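Local coordinates for protein indole-3-pyruvate decarboxylase (Azospirillum brasilense, PDB 2NXW) that decarboxylates indole-3-pyruvate to indole-3-acetaldehyde and CO2, using thiamine diphosphate and a metal ion as cofactors, in the biosynthesis of the plant hormone auxin, at residues A36-I42 with L60-S66; F73-A77 with M424-A430; A104-E109 with A417-A422; I432-C436 with L465-P469. All blocks are in the same frame, centred on the assembly; numbering follows the deposited sequence.

In the fold
Contact 1 comes first along the chain and pairs strands 39-41 and 62-64 at one edge of the N-terminal parallel sheet. Helix 68-82 follows strand 62-64 directly and carries the first half of contact 2, whose partner, helix 427-437, belongs to the C-terminal cofactor-binding domain and also supplies contact 4. Contact 3 joins the same two domains through helix 100-108 and the loop 417-422, with its centre about 10 Å from that of contact 2. The centres of contacts 1 and 4 lie about 11 Å apart, and their side chains touch. Contacts 2 and 3 each include a residue bonded to the aminopyrimidine of thiamine diphosphate, so the packing of the two domains runs directly into a cofactor site.

Contact 1 (A36-I42 with L60-S66)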
loop_
_atom_site.group_PDB
_atom_site.type_symbol
_atom_site.label_atom_id
_atom_site.label_comp_id
_atom_site.label_asym_id
_atom_site.label_seq_id
_atom_site.Cartn_x
_atom_site.Cartn_y
_atom_site.Cartn_z
ATOM N N ALA A 36 16.310 -0.469 -33.370
ATOM C CA ALA A 36 16.149 0.945 -33.050
ATOM C C ALA A 36 16.649 1.776 -34.222
ATOM O O ALA A 36 17.680 1.453 -34.834
ATOM C CB ALA A 36 16.920 1.287 -31.792
ATOM N N GLN A 37 15.935 2.856 -34.531
ATOM C CA GLN A 37 16.289 3.697 -35.668
ATOM C C GLN A 37 16.755 5.103 -35.323
ATOM O O GLN A 37 17.225 5.841 -36.189
ATOM C CB GLN A 37 15.098 3.786 -36.622
ATOM C CG GLN A 37 14.672 2.435 -37.178
ATOM C CD GLN A 37 13.429 2.516 -38.038
ATOM O OE1 GLN A 37 12.359 2.902 -37.572
ATOM N NE2 GLN A 37 13.562 2.144 -39.303
ATOM N N ALA A 38 16.620 5.486 -34.060
ATOM C CA ALA A 38 17.034 6.813 -33.646
ATOM C C ALA A 38 17.020 6.890 -32.137
ATOM O O ALA A 38 16.516 5.998 -31.467
ATOM C CB ALA A 38 16.072 7.852 -34.215
ATOM N N MET A 39 17.609 7.950 -31.614
ATOM C CA MET A 39 17.578 8.180 -30.188
ATOM C C MET A 39 17.163 9.619 -30.004
ATOM O O MET A 39 17.780 10.541 -30.552
ATOM C CB MET A 39 18.929 7.955 -29.527
ATOM C CG MET A 39 18.807 8.098 -28.003
ATOM S SD MET A 39 20.225 7.476 -27.114
ATOM C CE MET A 39 21.387 8.625 -27.699
ATOM N N PHE A 40 16.076 9.805 -29.272
ATOM C CA PHE A 40 15.567 11.136 -28.983
ATOM C C PHE A 40 16.044 11.490 -27.584
ATOM O O PHE A 40 16.160 10.615 -26.730
ATOM C CB PHE A 40 14.035 11.128 -29.016
ATOM C CG PHE A 40 13.469 10.749 -30.345
ATOM C CD1 PHE A 40 13.278 11.718 -31.339
ATOM C CD2 PHE A 40 13.164 9.425 -30.627
ATOM C CE1 PHE A 40 12.789 11.359 -32.591
ATOM C CE2 PHE A 40 12.677 9.054 -31.876
ATOM C CZ PHE A 40 12.489 10.027 -32.864
ATOM N N GLY A 41 16.332 12.761 -27.338
ATOM C CA GLY A 41 16.751 13.117 -25.997
ATOM C C GLY A 41 17.027 14.569 -25.715
ATOM O O GLY A 41 17.058 15.397 -26.624
ATOM N N ILE A 42 17.186 14.876 -24.431
ATOM C CA ILE A 42 17.558 16.211 -23.980
ATOM C C ILE A 42 18.659 15.946 -22.957
ATOM O O ILE A 42 18.472 15.194 -21.999
ATOM C CB ILE A 42 16.382 16.995 -23.325
ATOM C CG1 ILE A 42 15.378 17.404 -24.409
ATOM C CG2 ILE A 42 16.921 18.263 -22.650
ATOM C CD1 ILE A 42 14.060 17.919 -23.869
ATOM N N LEU A 60 23.307 5.640 -33.710
ATOM C CA LEU A 60 21.881 5.883 -33.900
ATOM C C LEU A 60 21.762 7.380 -34.129
ATOM O O LEU A 60 22.459 8.168 -33.490
ATOM C CB LEU A 60 21.066 5.520 -32.651
ATOM C CG LEU A 60 20.895 4.061 -32.228
ATOM C CD1 LEU A 60 20.057 4.013 -30.954
ATOM C CD2 LEU A 60 20.229 3.264 -33.338
ATOM N N PRO A 61 20.907 7.793 -35.071
ATOM C CA PRO A 61 20.728 9.220 -35.338
ATOM C C PRO A 61 20.270 9.857 -34.026
ATOM O O PRO A 61 19.364 9.334 -33.372
ATOM C CB PRO A 61 19.634 9.228 -36.398
ATOM C CG PRO A 61 19.909 7.965 -37.160
ATOM C CD PRO A 61 20.190 6.969 -36.059
ATOM N N LEU A 62 20.893 10.968 -33.646
ATOM C CA LEU A 62 20.545 11.652 -32.402
ATOM C C LEU A 62 19.662 12.866 -32.665
ATOM O O LEU A 62 20.076 13.811 -33.333
ATOM C CB LEU A 62 21.824 12.081 -31.674
ATOM C CG LEU A 62 21.683 12.898 -30.387
ATOM C CD1 LEU A 62 21.022 12.059 -29.302
ATOM C CD2 LEU A 62 23.068 13.356 -29.931
ATOM N N HIS A 63 18.443 12.834 -32.124
ATOM C CA HIS A 63 17.490 13.922 -32.313
ATOM C C HIS A 63 17.114 14.562 -30.996
ATOM O O HIS A 63 16.592 13.889 -30.102
ATOM C CB HIS A 63 16.207 13.400 -32.963
ATOM C CG HIS A 63 16.427 12.715 -34.270
ATOM N ND1 HIS A 63 17.193 13.267 -35.275
ATOM C CD2 HIS A 63 15.974 11.531 -34.743
ATOM C CE1 HIS A 63 17.203 12.449 -36.313
ATOM N NE2 HIS A 63 16.472 11.390 -36.019
ATOM N N THR A 64 17.371 15.855 -30.858
ATOM C CA THR A 64 16.979 16.519 -29.624
ATOM C C THR A 64 15.643 17.211 -29.818
ATOM O O THR A 64 15.232 17.521 -30.943
ATOM C CB THR A 64 18.032 17.542 -29.147
ATOM O OG1 THR A 64 18.214 18.569 -30.133
ATOM C CG2 THR A 64 19.362 16.837 -28.885
ATOM N N LEU A 65 14.939 17.396 -28.710
ATOM C CA LEU A 65 13.661 18.083 -28.737
ATOM C C LEU A 65 13.707 19.178 -27.680
ATOM O O LEU A 65 14.726 19.366 -27.024
ATOM C CB LEU A 65 12.528 17.083 -28.496
ATOM C CG LEU A 65 12.387 16.149 -29.709
ATOM C CD1 LEU A 65 11.430 15.021 -29.411
ATOM C CD2 LEU A 65 11.899 16.956 -30.911
ATOM N N SER A 66 12.618 19.916 -27.522
ATOM C CA SER A 66 12.589 21.010 -26.571
ATOM C C SER A 66 12.306 20.654 -25.122
ATOM O O SER A 66 12.948 21.181 -24.211
ATOM C CB SER A 66 11.531 22.031 -26.998
ATOM O OG SER A 66 11.815 22.565 -28.285
#
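Leu60 enters the pairing with its CD2 methyl 3.5 Å from Ala36 O and its CD1 branch beside Met39; helix 23-33 packs on the same leucine, a fitting place for a bulky apolar chain. Pro61 lays its CD against Gln37 O at 3.2 Å. A proline has no N-H to give, yet its carbonyl serves the sheet, Pro61 O accepting from Met39 N at 2.8 Å. Leu62 has CG anti to the backbone N (chi1 176°), which sets it side by side with Met39, both pointing the same way, and brings Leu62 CD1 to 3.8 Å from Met39 CE. The flexible thioether bends at its last torsion to meet it. His63 bonds on both sides of Phe40: its N gives a nearly straight bond (177°) to Met39 O at 2.9 Å, and its O receives Gly41 N at 3.0 Å. On the sheet face away from Met39 and Leu62, the His63 and Phe40 rings meet obliquely with planes 45° apart, and the small Ala38 lets His63 CD2 come to 3.7 Å from its CB. Thr64 turns its CA-H toward Gly41 O, and its own side chain packs on Trp479 of the second subunit. Leu65 CD1 then reaches Phe40 CD1 at 4.2 Å, while Ile42 lies along the carbonyls of Leu65 and Ser66 and also touches a bound thiamine diphosphate. Ser66 OG bonds to Gln453 of the second subunit. Two adjacent parallel strands linked through helix 48-57 make a beta-alpha-beta crossover, here ending at the edge strand of the N-terminal domain's parallel sheet.

Contact 2 (F73-A77 with M424-A430). With TPP (thiamine diphosphate), chain E.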
loop_
_atom_site.group_PDB
_atom_site.type_symbol
_atom_site.label_atom_id
_atom_site.label_comp_id
_atom_site.label_asym_id
_atom_site.label_seq_id
_atom_site.Cartn_x
_atom_site.Cartn_y
_atom_site.Cartn_z
ATOM N N PHE A 73 7.283 10.932 -25.994
ATOM C CA PHE A 73 6.252 10.701 -27.000
ATOM C C PHE A 73 6.849 10.366 -28.373
ATOM O O PHE A 73 6.317 9.515 -29.092
ATOM C CB PHE A 73 5.353 11.939 -27.146
ATOM C CG PHE A 73 4.497 12.247 -25.929
ATOM C CD1 PHE A 73 3.795 11.238 -25.263
ATOM C CD2 PHE A 73 4.334 13.567 -25.507
ATOM C CE1 PHE A 73 2.937 11.548 -24.191
ATOM C CE2 PHE A 73 3.480 13.889 -24.446
ATOM C CZ PHE A 73 2.780 12.881 -23.787
ATOM N N ALA A 74 7.933 11.055 -28.737
ATOM C CA ALA A 74 8.586 10.822 -30.020
ATOM C C ALA A 74 9.184 9.419 -30.046
ATOM O O ALA A 74 9.041 8.714 -31.038
ATOM C CB ALA A 74 9.676 11.860 -30.247
ATOM N N ALA A 75 9.825 9.011 -28.950
ATOM C CA ALA A 75 10.418 7.669 -28.896
ATOM C C ALA A 75 9.317 6.610 -28.985
ATOM O O ALA A 75 9.469 5.580 -29.653
ATOM C CB ALA A 75 11.217 7.496 -27.608
ATOM N N ASP A 76 8.205 6.855 -28.293
ATOM C CA ASP A 76 7.070 5.947 -28.323
ATOM C C ASP A 76 6.567 5.848 -29.769
ATOM O O ASP A 76 6.363 4.760 -30.301
ATOM C CB ASP A 76 5.981 6.509 -27.397
ATOM C CG ASP A 76 4.757 5.618 -27.300
ATOM O OD1 ASP A 76 4.702 4.557 -27.957
ATOM O OD2 ASP A 76 3.837 5.994 -26.538
ATOM N N ALA A 77 6.366 6.996 -30.411
ATOM C CA ALA A 77 5.892 7.011 -31.789
ATOM C C ALA A 77 6.827 6.276 -32.747
ATOM O O ALA A 77 6.360 5.595 -33.659
ATOM C CB ALA A 77 5.700 8.444 -32.251
ATOM N N MET A 424 -3.160 13.776 -23.016
ATOM C CA MET A 424 -2.921 14.842 -23.986
ATOM C C MET A 424 -1.454 15.198 -24.142
ATOM O O MET A 424 -0.653 15.041 -23.212
ATOM C CB MET A 424 -3.654 16.119 -23.570
ATOM C CG MET A 424 -5.148 16.053 -23.685
ATOM S SD MET A 424 -5.886 17.426 -22.823
ATOM C CE MET A 424 -5.338 18.847 -23.834
ATOM N N GLY A 425 -1.127 15.724 -25.325
ATOM C CA GLY A 425 0.224 16.170 -25.618
ATOM C C GLY A 425 0.970 15.245 -26.547
ATOM O O GLY A 425 1.997 15.608 -27.105
ATOM N N PHE A 426 0.422 14.058 -26.747
ATOM C CA PHE A 426 1.048 13.046 -27.592
ATOM C C PHE A 426 1.147 13.406 -29.079
ATOM O O PHE A 426 2.136 13.088 -29.741
ATOM C CB PHE A 426 0.221 11.755 -27.455
ATOM C CG PHE A 426 0.690 10.607 -28.308
ATOM C CD1 PHE A 426 1.633 9.715 -27.821
ATOM C CD2 PHE A 426 0.141 10.377 -29.566
ATOM C CE1 PHE A 426 2.022 8.599 -28.571
ATOM C CE2 PHE A 426 0.524 9.263 -30.326
ATOM C CZ PHE A 426 1.458 8.373 -29.834
ATOM N N GLY A 427 0.120 14.082 -29.580
ATOM C CA GLY A 427 0.002 14.350 -31.005
ATOM C C GLY A 427 1.135 14.900 -31.835
ATOM O O GLY A 427 1.656 14.215 -32.731
ATOM N N VAL A 428 1.492 16.142 -31.574
ATOM C CA VAL A 428 2.552 16.775 -32.341
ATOM C C VAL A 428 3.886 16.041 -32.160
ATOM O O VAL A 428 4.546 15.724 -33.145
ATOM C CB VAL A 428 2.632 18.282 -31.996
ATOM C CG1 VAL A 428 3.913 18.897 -32.542
ATOM C CG2 VAL A 428 1.414 19.006 -32.616
ATOM N N PRO A 429 4.299 15.751 -30.914
ATOM C CA PRO A 429 5.568 15.035 -30.722
ATOM C C PRO A 429 5.563 13.661 -31.382
ATOM O O PRO A 429 6.601 13.205 -31.862
ATOM C CB PRO A 429 5.691 14.919 -29.213
ATOM C CG PRO A 429 4.979 16.154 -28.716
ATOM C CD PRO A 429 3.798 16.305 -29.639
ATOM N N ALA A 430 4.415 12.986 -31.401
ATOM C CA ALA A 430 4.355 11.666 -32.030
ATOM C C ALA A 430 4.517 11.824 -33.542
ATOM O O ALA A 430 5.201 11.025 -34.180
ATOM C CB ALA A 430 3.033 10.977 -31.703
HETATM N "N1'" TPP E . -4.282 16.522 -18.964
HETATM C "C2'" TPP E . -3.685 15.575 -19.705
HETATM C CM2 TPP E . -2.167 15.527 -19.774
HETATM N "N3'" TPP E . -4.408 14.673 -20.375
HETATM C "C4'" TPP E . -5.771 14.669 -20.343
HETATM N "N4'" TPP E . -6.452 13.683 -20.991
HETATM C "C5'" TPP E . -6.455 15.697 -19.619
HETATM C "C6'" TPP E . -5.654 16.613 -18.906
HETATM C "C7'" TPP E . -7.996 15.804 -19.562
HETATM N N3 TPP E . -8.648 16.152 -20.907
HETATM C C2 TPP E . -9.183 15.163 -21.628
HETATM S S1 TPP E . -9.847 15.968 -23.037
HETATM C C5 TPP E . -9.396 17.611 -22.593
HETATM C C4 TPP E . -8.757 17.448 -21.367
HETATM C CM4 TPP E . -8.193 18.670 -20.590
HETATM C C6 TPP E . -9.673 18.819 -23.396
HETATM C C7 TPP E . -8.849 18.771 -24.697
HETATM O O7 TPP E . -9.005 20.043 -25.273
HETATM P PA TPP E . -8.498 20.091 -26.773
HETATM O O1A TPP E . -7.044 19.657 -26.931
HETATM O O2A TPP E . -8.692 21.548 -27.189
HETATM O O3A TPP E . -9.384 19.173 -27.726
HETATM P PB TPP E . -11.037 19.263 -27.702
HETATM O O1B TPP E . -11.484 20.725 -27.674
HETATM O O2B TPP E . -11.462 18.535 -29.011
HETATM O O3B TPP E . -11.589 18.492 -26.512
#
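Phe426 meets Phe73 in two ways. Its CA sits over the middle of the Phe73 ring, a CH-pi contact 3.8 Å from the centroid, and its own ring turns an edge to that face in an offset edge-to-face pair, planes 77° apart, with Phe426 CD1 at 3.7 Å from Phe73 CD1. The Phe426 ring gets there because its CG stands anti to the backbone N (chi1 178°). Pro429 fills the root of the Phe73 side chain, CB to CB at 3.6 Å, a rigid apolar ring suited to the start of a helix. One turn along helix 68-82, Ala77 CB touches Ala430 CB at 3.7 Å; the small alanines allow this close approach. Gly425 packs against the CD2-CE2 side of the Phe73 ring, its O 3.5 Å from Phe73 CD2; its positive phi suits glycine. Further out, Asp399 accepts from the N-H groups of Gly425 and Gly427 and so fixes the turn into helix 427-437, while Asp76, near the Phe426 edge, is held by Arg80 and Ser111. At the other end of the turn, Met424 N gives an almost straight bond to N3' of the cofactor at 3.1 Å, and Met424 SD lies 3.4 Å from CM4 of the thiazolium. A large flexible apolar side chain touching both rings is consistent with the support for the bent V conformation of thiamine diphosphate seen across this enzyme family.

Contact 3 (A104-E109 with A417-A422); sequences AGAYAE and APGYYA. With TPP (thiamine diphosphate), chain E.
Glu109, just past the end of helix 100-108, reaches into the loop with an extended chain, and one carboxylate oxygen takes two backbone bonds there. OE2 accepts from Tyr420 N at 2.8 Å, nearly along its C-O axis, and from Tyr421 N, also at 2.8 Å, on its anti side; the two donors approach from opposite faces of the carboxylate plane. OE1 forms a salt bridge with Arg80, so both buried oxygens have mates. A glutamate suits the place because its reach matches the distance to the loop and its charge answers the arginine. With an alanine here, Tyr420 N and Tyr421 N would probably lack this acceptor and Arg80 would be likely to lose one carboxylate partner, keeping Asp76. Tyr421 lies flat on the helix, Gly105 CA over the ring 3.5 Å from the centroid; a side chain on that glycine would come too near CD2. Ala108 CB lies 3.6 Å from Tyr421 CD1, and the phenol OH bonds to Asn101. Tyr420 OH accepts from Met258 N. At the end of the loop, Ala422 O receives N4' of thiamine diphosphate at 2.7 Å. The carboxylate thus probably helps hold the backbone just ahead of the carbonyl that accepts from the aminopyrimidine.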
loop_
_atom_site.group_PDB
_atom_site.type_symbol
_atom_site.label_atom_id
_atom_site.label_comp_id
_atom_site.label_asym_id
_atom_site.label_seq_id
_atom_site.Cartn_x
_atom_site.Cartn_y
_atom_site.Cartn_z
ATOM N N ALA A 104 4.657 6.291 -18.940
ATOM C CA ALA A 104 3.473 5.579 -18.444
ATOM C C ALA A 104 2.514 5.333 -19.615
ATOM O O ALA A 104 1.900 4.270 -19.714
ATOM C CB ALA A 104 2.777 6.395 -17.337
ATOM N N GLY A 105 2.401 6.315 -20.517
ATOM C CA GLY A 105 1.542 6.156 -21.675
ATOM C C GLY A 105 2.020 5.033 -22.579
ATOM O O GLY A 105 1.216 4.272 -23.109
ATOM N N ALA A 106 3.337 4.939 -22.751
ATOM C CA ALA A 106 3.929 3.887 -23.581
ATOM C C ALA A 106 3.660 2.532 -22.922
ATOM O O ALA A 106 3.326 1.553 -23.598
ATOM C CB ALA A 106 5.423 4.116 -23.721
ATOM N N TYR A 107 3.790 2.482 -21.599
ATOM C CA TYR A 107 3.520 1.239 -20.882
ATOM C C TYR A 107 2.050 0.849 -21.095
ATOM O O TYR A 107 1.731 -0.285 -21.452
ATOM C CB TYR A 107 3.792 1.407 -19.384
ATOM C CG TYR A 107 3.665 0.124 -18.586
ATOM C CD1 TYR A 107 4.798 -0.534 -18.107
ATOM C CD2 TYR A 107 2.419 -0.434 -18.320
ATOM C CE1 TYR A 107 4.684 -1.721 -17.376
ATOM C CE2 TYR A 107 2.297 -1.622 -17.592
ATOM C CZ TYR A 107 3.432 -2.254 -17.125
ATOM O OH TYR A 107 3.310 -3.429 -16.397
ATOM N N ALA A 108 1.159 1.819 -20.908
ATOM C CA ALA A 108 -0.261 1.582 -21.052
ATOM C C ALA A 108 -0.654 1.053 -22.428
ATOM O O ALA A 108 -1.596 0.267 -22.546
ATOM C CB ALA A 108 -1.029 2.878 -20.760
ATOM N N GLU A 109 0.056 1.492 -23.465
ATOM C CA GLU A 109 -0.284 1.076 -24.816
ATOM C C GLU A 109 0.700 0.105 -25.457
ATOM O O GLU A 109 0.795 0.003 -26.681
ATOM C CB GLU A 109 -0.553 2.325 -25.676
ATOM C CG GLU A 109 -1.751 3.096 -25.069
ATOM C CD GLU A 109 -2.182 4.351 -25.804
ATOM O OE1 GLU A 109 -1.382 4.935 -26.558
ATOM O OE2 GLU A 109 -3.346 4.770 -25.596
ATOM N N ALA A 417 -2.314 7.074 -31.824
ATOM C CA ALA A 417 -2.939 8.004 -30.880
ATOM C C ALA A 417 -3.067 7.357 -29.518
ATOM O O ALA A 417 -2.980 6.134 -29.395
ATOM C CB ALA A 417 -4.327 8.390 -31.393
ATOM N N PRO A 418 -3.271 8.168 -28.471
ATOM C CA PRO A 418 -3.412 7.616 -27.113
ATOM C C PRO A 418 -4.861 7.154 -26.910
ATOM O O PRO A 418 -5.569 7.621 -26.012
ATOM C CB PRO A 418 -3.019 8.798 -26.226
ATOM C CG PRO A 418 -3.524 9.974 -27.003
ATOM C CD PRO A 418 -3.177 9.641 -28.440
ATOM N N GLY A 419 -5.291 6.228 -27.766
ATOM C CA GLY A 419 -6.653 5.728 -27.727
ATOM C C GLY A 419 -7.111 5.061 -26.446
ATOM O O GLY A 419 -8.319 4.998 -26.185
ATOM N N TYR A 420 -6.171 4.540 -25.660
ATOM C CA TYR A 420 -6.531 3.901 -24.395
ATOM C C TYR A 420 -6.087 4.748 -23.205
ATOM O O TYR A 420 -6.860 4.986 -22.285
ATOM C CB TYR A 420 -5.890 2.517 -24.272
ATOM C CG TYR A 420 -6.264 1.524 -25.352
ATOM C CD1 TYR A 420 -7.404 1.692 -26.146
ATOM C CD2 TYR A 420 -5.474 0.395 -25.568
ATOM C CE1 TYR A 420 -7.740 0.762 -27.140
ATOM C CE2 TYR A 420 -5.808 -0.544 -26.549
ATOM C CZ TYR A 420 -6.933 -0.349 -27.332
ATOM O OH TYR A 420 -7.237 -1.245 -28.334
ATOM N N TYR A 421 -4.839 5.208 -23.234
ATOM C CA TYR A 421 -4.281 6.006 -22.149
ATOM C C TYR A 421 -4.951 7.374 -22.037
ATOM O O TYR A 421 -5.071 7.930 -20.944
ATOM C CB TYR A 421 -2.776 6.163 -22.373
ATOM C CG TYR A 421 -2.031 6.833 -21.244
ATOM C CD1 TYR A 421 -1.963 6.248 -19.978
ATOM C CD2 TYR A 421 -1.356 8.038 -21.451
ATOM C CE1 TYR A 421 -1.243 6.839 -18.950
ATOM C CE2 TYR A 421 -0.628 8.639 -20.429
ATOM C CZ TYR A 421 -0.573 8.031 -19.182
ATOM O OH TYR A 421 0.156 8.591 -18.160
ATOM N N ALA A 422 -5.358 7.912 -23.185
ATOM C CA ALA A 422 -6.070 9.191 -23.270
ATOM C C ALA A 422 -5.342 10.399 -22.706
ATOM O O ALA A 422 -5.976 11.364 -22.277
ATOM C CB ALA A 422 -7.445 9.062 -22.613
HETATM N "N1'" TPP E . -4.282 16.522 -18.964
HETATM C "C2'" TPP E . -3.685 15.575 -19.705
HETATM C CM2 TPP E . -2.167 15.527 -19.774
HETATM N "N3'" TPP E . -4.408 14.673 -20.375
HETATM C "C4'" TPP E . -5.771 14.669 -20.343
HETATM N "N4'" TPP E . -6.452 13.683 -20.991
HETATM C "C5'" TPP E . -6.455 15.697 -19.619
HETATM C "C6'" TPP E . -5.654 16.613 -18.906
HETATM C "C7'" TPP E . -7.996 15.804 -19.562
HETATM N N3 TPP E . -8.648 16.152 -20.907
HETATM C C2 TPP E . -9.183 15.163 -21.628
HETATM S S1 TPP E . -9.847 15.968 -23.037
HETATM C C5 TPP E . -9.396 17.611 -22.593
HETATM C C4 TPP E . -8.757 17.448 -21.367
HETATM C CM4 TPP E . -8.193 18.670 -20.590
HETATM C C6 TPP E . -9.673 18.819 -23.396
HETATM C C7 TPP E . -8.849 18.771 -24.697
HETATM O O7 TPP E . -9.005 20.043 -25.273
HETATM P PA TPP E . -8.498 20.091 -26.773
HETATM O O1A TPP E . -7.044 19.657 -26.931
HETATM O O2A TPP E . -8.692 21.548 -27.189
HETATM O O3A TPP E . -9.384 19.173 -27.726
HETATM P PB TPP E . -11.037 19.263 -27.702
HETATM O O1B TPP E . -11.484 20.725 -27.674
HETATM O O2B TPP E . -11.462 18.535 -29.011
HETATM O O3B TPP E . -11.589 18.492 -26.512
#

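Contact 4 (I432-C436 with L465-P469); sequences IGAQC and LGIDP
In the C-terminal domain's beta-alpha-beta crossover from strand 443-448 to strand 470-475, the connection out of helix 462-465 packs against helix 427-437, with Ile467 pushed between Ile432 and Gln435. Ile432 CG2 meets Leu465 CD1 at 3.6 Å and Ile467 CD1 at 3.8 Å, and Ile432 crosses each of these side chains at about a right angle. The CG1 branch of Ile467 lies between the backbone N and the carbonyl carbon (chi1 62°), the turn that carries CD1 to Ile432 while CG2 rests 3.8 Å from Gln435 CG. Branched apolar residues suit this largely buried packing, and the compact Cys436 fits beside them, its SG 4.0 Å from Leu465 CD2. Between Leu465 and Ile467 the chain reverses in a Schellman motif: Gly466 has the positive phi that ends helix 462-465, a conformation glycine takes easily. Gln435, with CG anti to the backbone N (chi1 -166°), stretches past Ile467 so that its amide reaches Asp468 and Pro469, amide and carboxylate planes 67° apart. Replacing it by an alanine would probably open a gap beside Ile467 CG2 and leave the carboxylate of Asp468 without its amide neighbour. The Asp468 carboxylate is held by a salt bridge to Arg530 and a hydrogen bond from Gly531 N. At the edge of the contact a water gives a bond to Leu465 O at 3.1 Å and a weak one to Cys436 O.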
loop_
_atom_site.group_PDB
_atom_site.type_symbol
_atom_site.label_atom_id
_atom_site.label_comp_id
_atom_site.label_asym_id
_atom_site.label_seq_id
_atom_site.Cartn_x
_atom_site.Cartn_y
_atom_site.Cartn_z
ATOM N N ILE A 432 6.161 14.078 -34.999
ATOM C CA ILE A 432 7.574 14.400 -35.193
ATOM C C ILE A 432 8.436 13.137 -35.076
ATOM O O ILE A 432 9.295 12.879 -35.930
ATOM C CB ILE A 432 8.021 15.475 -34.167
ATOM C CG1 ILE A 432 7.453 16.838 -34.576
ATOM C CG2 ILE A 432 9.545 15.501 -34.044
ATOM C CD1 ILE A 432 7.548 17.898 -33.491
ATOM N N GLY A 433 8.203 12.337 -34.040
ATOM C CA GLY A 433 8.990 11.124 -33.867
ATOM C C GLY A 433 8.804 10.163 -35.025
ATOM O O GLY A 433 9.771 9.584 -35.548
ATOM N N ALA A 434 7.555 9.982 -35.439
ATOM C CA ALA A 434 7.273 9.081 -36.541
ATOM C C ALA A 434 7.935 9.585 -37.813
ATOM O O ALA A 434 8.574 8.809 -38.526
ATOM C CB ALA A 434 5.761 8.944 -36.752
ATOM N N GLN A 435 7.816 10.876 -38.111
ATOM C CA GLN A 435 8.421 11.345 -39.348
ATOM C C GLN A 435 9.951 11.269 -39.308
ATOM O O GLN A 435 10.590 11.091 -40.349
ATOM C CB GLN A 435 7.923 12.755 -39.708
ATOM C CG GLN A 435 8.285 13.097 -41.170
ATOM C CD GLN A 435 7.444 14.184 -41.819
ATOM O OE1 GLN A 435 7.877 14.801 -42.812
ATOM N NE2 GLN A 435 6.250 14.420 -41.299
ATOM N N CYS A 436 10.553 11.373 -38.125
ATOM C CA CYS A 436 12.012 11.267 -38.059
ATOM C C CYS A 436 12.479 9.896 -38.544
ATOM O O CYS A 436 13.588 9.778 -39.075
ATOM C CB CYS A 436 12.529 11.489 -36.634
ATOM S SG CYS A 436 12.572 13.217 -36.116
ATOM N N LEU A 465 15.508 18.893 -37.511
ATOM C CA LEU A 465 15.263 17.468 -37.680
ATOM C C LEU A 465 15.083 17.079 -39.149
ATOM O O LEU A 465 15.084 15.893 -39.492
ATOM C CB LEU A 465 14.017 17.069 -36.896
ATOM C CG LEU A 465 14.108 17.200 -35.379
ATOM C CD1 LEU A 465 12.708 17.063 -34.795
ATOM C CD2 LEU A 465 15.050 16.134 -34.818
ATOM N N GLY A 466 14.921 18.078 -40.007
ATOM C CA GLY A 466 14.750 17.820 -41.428
ATOM C C GLY A 466 13.420 17.198 -41.804
ATOM O O GLY A 466 13.355 16.377 -42.715
ATOM N N ILE A 467 12.358 17.575 -41.096
ATOM C CA ILE A 467 11.031 17.041 -41.384
ATOM C C ILE A 467 10.028 18.179 -41.620
ATOM O O ILE A 467 10.283 19.327 -41.239
ATOM C CB ILE A 467 10.525 16.127 -40.242
ATOM C CG1 ILE A 467 10.400 16.925 -38.945
ATOM C CG2 ILE A 467 11.477 14.933 -40.077
ATOM C CD1 ILE A 467 9.762 16.150 -37.792
ATOM N N ASP A 468 8.894 17.840 -42.228
ATOM C CA ASP A 468 7.883 18.839 -42.593
ATOM C C ASP A 468 6.445 18.343 -42.447
ATOM O O ASP A 468 5.652 18.396 -43.393
ATOM C CB ASP A 468 8.116 19.269 -44.048
ATOM C CG ASP A 468 8.085 18.095 -45.033
ATOM O OD1 ASP A 468 7.955 16.926 -44.623
ATOM O OD2 ASP A 468 8.199 18.356 -46.243
ATOM N N PRO A 469 6.065 17.894 -41.246
ATOM C CA PRO A 469 4.695 17.402 -41.080
ATOM C C PRO A 469 3.595 18.430 -41.332
ATOM O O PRO A 469 3.830 19.646 -41.254
ATOM C CB PRO A 469 4.685 16.897 -39.631
ATOM C CG PRO A 469 5.651 17.821 -38.949
ATOM C CD PRO A 469 6.786 17.928 -39.959
HETATM O O HOH W 1 15.117 12.768 -39.105
#